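Local structure of purine nucleoside phosphorylase (Schistosoma mansoni, 6BB7) at residues I115-G120 with G220-P225. The protein probably catalyses the reversible phosphorolysis of purine nucleosides such as inosine and guanosine, releasing the free base and ribose 1-phosphate. Numbering follows the deposited sequence.
Sequences ITNLAG and GMSTVP. With D4V (3-methylpyridin-2-ol), chain F.
N117 and T223 meet at about a right angle inside the mixed beta-sheet core of the phosphorylase-superfamily fold, where strand 112-121 runs antiparallel to the chain leaving strand 218-220. The evidence for a specific link is one hydrogen bond: N117 ND2 donates to T223 OG1 over 2.8 Å. Its N-H...O angle is 149°, and the hydroxyl is tilted 19° out of the amide plane. With chi1 at 63°, N117 turns ND2 to this hydroxyl while its CB lies 3.6 Å from S222 OG. The other end of the amide, OD1, is hydrogen-bonded to S241 on strand 236-246, which should fix the rotation of the group. T223 OG1 also lies 3.2 Å from S222 OG in a hydroxyl-hydroxyl hydrogen bond and has a weak bond from R86. T223 occupies the N-cap position of helix 224-232, yet its hydroxyl makes no capping bond, being turned to N117 instead. The methyl CG2 of I115 lies 3.9 Å from T223 OG1, a van der Waals contact between side chains that run alongside in opposing senses.

Toward G220 the segments frame the bound 3-methylpyridin-2-ol: L118 O approaches the ligand methyl C at 3.3 Å, and G120 CA lies 3.4 Å from ring atom C4. One water bridges the two backbones and the ligand, donating to L118 O, accepting from M221 N and lying 2.8 Å from the ligand O.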
ATOM      1  N   ILE A 115       0.892  19.029 -16.787  1.00 19.78           N
ATOM      2  CA  ILE A 115       1.894  18.260 -16.033  1.00 18.91           C
ATOM      3  C   ILE A 115       2.711  17.382 -16.974  1.00 23.41           C
ATOM      4  O   ILE A 115       2.152  16.710 -17.849  1.00 25.32           O
ATOM      5  CB  ILE A 115       1.245  17.370 -14.955  1.00 21.26           C
ATOM      6  CG1 ILE A 115       0.278  18.143 -14.073  1.00 25.60           C
ATOM      7  CG2 ILE A 115       2.342  16.736 -14.075  1.00 23.78           C
ATOM      8  CD1 ILE A 115      -0.553  17.220 -13.131  1.00 26.68           C
ATOM      9  N   THR A 116       4.034  17.353 -16.768  1.00 22.00           N
ATOM     10  CA  THR A 116       4.918  16.422 -17.475  1.00 22.65           C
ATOM     11  C   THR A 116       5.724  15.597 -16.469  1.00 20.77           C
ATOM     12  O   THR A 116       5.988  16.039 -15.339  1.00 22.23           O
ATOM     13  CB  THR A 116       5.877  17.117 -18.491  1.00 23.03           C
ATOM     14  OG1 THR A 116       6.775  18.007 -17.809  1.00 25.14           O
ATOM     15  CG2 THR A 116       5.077  17.886 -19.554  1.00 24.89           C
ATOM     16  N   ASN A 117       6.125  14.393 -16.902  1.00 20.77           N
ATOM     17  CA  ASN A 117       6.952  13.496 -16.109  1.00 17.07           C
ATOM     18  C   ASN A 117       7.771  12.600 -17.028  1.00 21.71           C
ATOM     19  O   ASN A 117       7.520  12.524 -18.228  1.00 22.25           O
ATOM     20  CB  ASN A 117       6.103  12.634 -15.142  1.00 20.34           C
ATOM     21  CG  ASN A 117       5.128  11.693 -15.872  1.00 20.62           C
ATOM     22  OD1 ASN A 117       5.515  10.830 -16.652  1.00 24.75           O
ATOM     23  ND2 ASN A 117       3.841  11.814 -15.544  1.00 28.12           N
ATOM     24  N   LEU A 118       8.772  11.930 -16.444  1.00 20.28           N
ATOM     25  CA  LEU A 118       9.468  10.818 -17.082  1.00 22.01           C
ATOM     26  C   LEU A 118       8.910   9.505 -16.536  1.00 21.66           C
ATOM     27  O   LEU A 118       8.536   9.408 -15.358  1.00 22.49           O
ATOM     28  CB  LEU A 118      10.979  10.904 -16.841  1.00 23.27           C
ATOM     29  CG  LEU A 118      11.635  12.025 -17.680  1.00 32.13           C
ATOM     30  CD1 LEU A 118      12.554  12.881 -16.847  1.00 59.69           C
ATOM     31  CD2 LEU A 118      12.372  11.404 -18.859  1.00 30.93           C
ATOM     32  N   ALA A 119       8.843   8.484 -17.392  1.00 19.98           N
ATOM     33  CA  ALA A 119       8.234   7.212 -17.016  1.00 18.31           C
ATOM     34  C   ALA A 119       8.835   6.053 -17.804  1.00 21.65           C
ATOM     35  O   ALA A 119       9.516   6.246 -18.824  1.00 21.42           O
ATOM     36  CB  ALA A 119       6.721   7.254 -17.252  1.00 20.79           C
ATOM     37  N   GLY A 120       8.574   4.837 -17.312  1.00 19.01           N
ATOM     38  CA  GLY A 120       8.937   3.607 -18.024  1.00 19.53           C
ATOM     39  C   GLY A 120       7.819   3.083 -18.920  1.00 19.99           C
ATOM     40  O   GLY A 120       6.642   3.124 -18.559  1.00 20.27           O
ATOM     41  N   GLY A 220       5.243   5.153 -13.521  1.00 17.19           N
ATOM     42  CA  GLY A 220       6.128   6.154 -12.941  1.00 18.10           C
ATOM     43  C   GLY A 220       5.796   6.445 -11.489  1.00 16.98           C
ATOM     44  O   GLY A 220       4.867   5.856 -10.919  1.00 17.32           O
ATOM     45  N   MET A 221       6.532   7.417 -10.919  1.00 16.02           N
ATOM     46  CA  MET A 221       6.560   7.673  -9.475  1.00 15.02           C
ATOM     47  C   MET A 221       5.950   9.017  -9.077  1.00 16.36           C
ATOM     48  O   MET A 221       6.208   9.498  -7.968  1.00 18.14           O
ATOM     49  CB  MET A 221       7.994   7.586  -8.927  1.00 19.57           C
ATOM     50  CG  MET A 221       8.759   6.334  -9.243  1.00 19.46           C
ATOM     51  SD  MET A 221      10.500   6.494  -8.709  1.00 19.17           S
ATOM     52  CE  MET A 221      11.195   5.100  -9.585  1.00 22.89           C
ATOM     53  N   SER A 222       5.178   9.654  -9.950  1.00 17.05           N
ATOM     54  CA  SER A 222       4.668  11.003  -9.682  1.00 19.74           C
ATOM     55  C   SER A 222       3.273  11.153 -10.290  1.00 18.00           C
ATOM     56  O   SER A 222       2.630  10.173 -10.688  1.00 18.59           O
ATOM     57  CB  SER A 222       5.634  12.071 -10.233  1.00 22.32           C
ATOM     58  OG  SER A 222       5.673  12.043 -11.637  1.00 25.64           O
ATOM     59  N   THR A 223       2.813  12.412 -10.341  1.00 18.50           N
ATOM     60  CA  THR A 223       1.679  12.866 -11.141  1.00 18.34           C
ATOM     61  C   THR A 223       0.299  12.511 -10.573  1.00 17.96           C
ATOM     62  O   THR A 223      -0.557  13.400 -10.448  1.00 18.25           O
ATOM     63  CB  THR A 223       1.857  12.433 -12.594  1.00 20.00           C
ATOM     64  OG1 THR A 223       3.064  13.040 -13.101  1.00 23.71           O
ATOM     65  CG2 THR A 223       0.665  12.866 -13.457  1.00 20.03           C
ATOM     66  N   VAL A 224       0.040  11.231 -10.260  1.00 16.83           N
ATOM     67  CA  VAL A 224      -1.291  10.835  -9.765  1.00 16.45           C
ATOM     68  C   VAL A 224      -1.711  11.611  -8.518  1.00 16.83           C
ATOM     69  O   VAL A 224      -2.891  12.022  -8.443  1.00 17.55           O
ATOM     70  CB  VAL A 224      -1.364   9.302  -9.636  1.00 16.21           C
ATOM     71  CG1 VAL A 224      -2.582   8.811  -8.855  1.00 17.07           C
ATOM     72  CG2 VAL A 224      -1.328   8.653 -11.041  1.00 18.92           C
ATOM     73  N   PRO A 225      -0.844  11.856  -7.513  1.00 15.70           N
ATOM     74  CA  PRO A 225      -1.298  12.670  -6.355  1.00 16.30           C
ATOM     75  C   PRO A 225      -1.798  14.054  -6.759  1.00 15.92           C
ATOM     76  O   PRO A 225      -2.870  14.496  -6.300  1.00 16.49           O
ATOM     77  CB  PRO A 225      -0.054  12.715  -5.450  1.00 17.86           C
ATOM     78  CG  PRO A 225       0.699  11.427  -5.796  1.00 16.84           C
ATOM     79  CD  PRO A 225       0.530  11.336  -7.300  1.00 16.34           C
TER
HETATM   80  C4  D4V F 305      11.472   3.683 -15.744  0.98 28.98           C
HETATM   81  C5  D4V F 305      10.584   5.243 -14.100  0.98 21.66           C
HETATM   82  C3  D4V F 305      12.173   4.748 -16.388  0.98 38.80           C
HETATM   83  C2  D4V F 305      12.073   6.088 -15.883  0.98 30.24           C
HETATM   84  C1  D4V F 305      11.315   6.355 -14.759  0.98 27.14           C
HETATM   85  O   D4V F 305       9.802   5.470 -13.003  0.98 25.44           O
HETATM   86  C   D4V F 305      11.203   7.764 -14.212  0.98 45.74           C
HETATM   87  N   D4V F 305      10.661   3.955 -14.590  0.98 23.64           N
HETATM   88  O   HOH W   1       6.607   9.643 -13.559  1.00 28.13           O
HETATM   89  O   HOH W   2       8.896   8.040 -12.600  1.00 33.97           O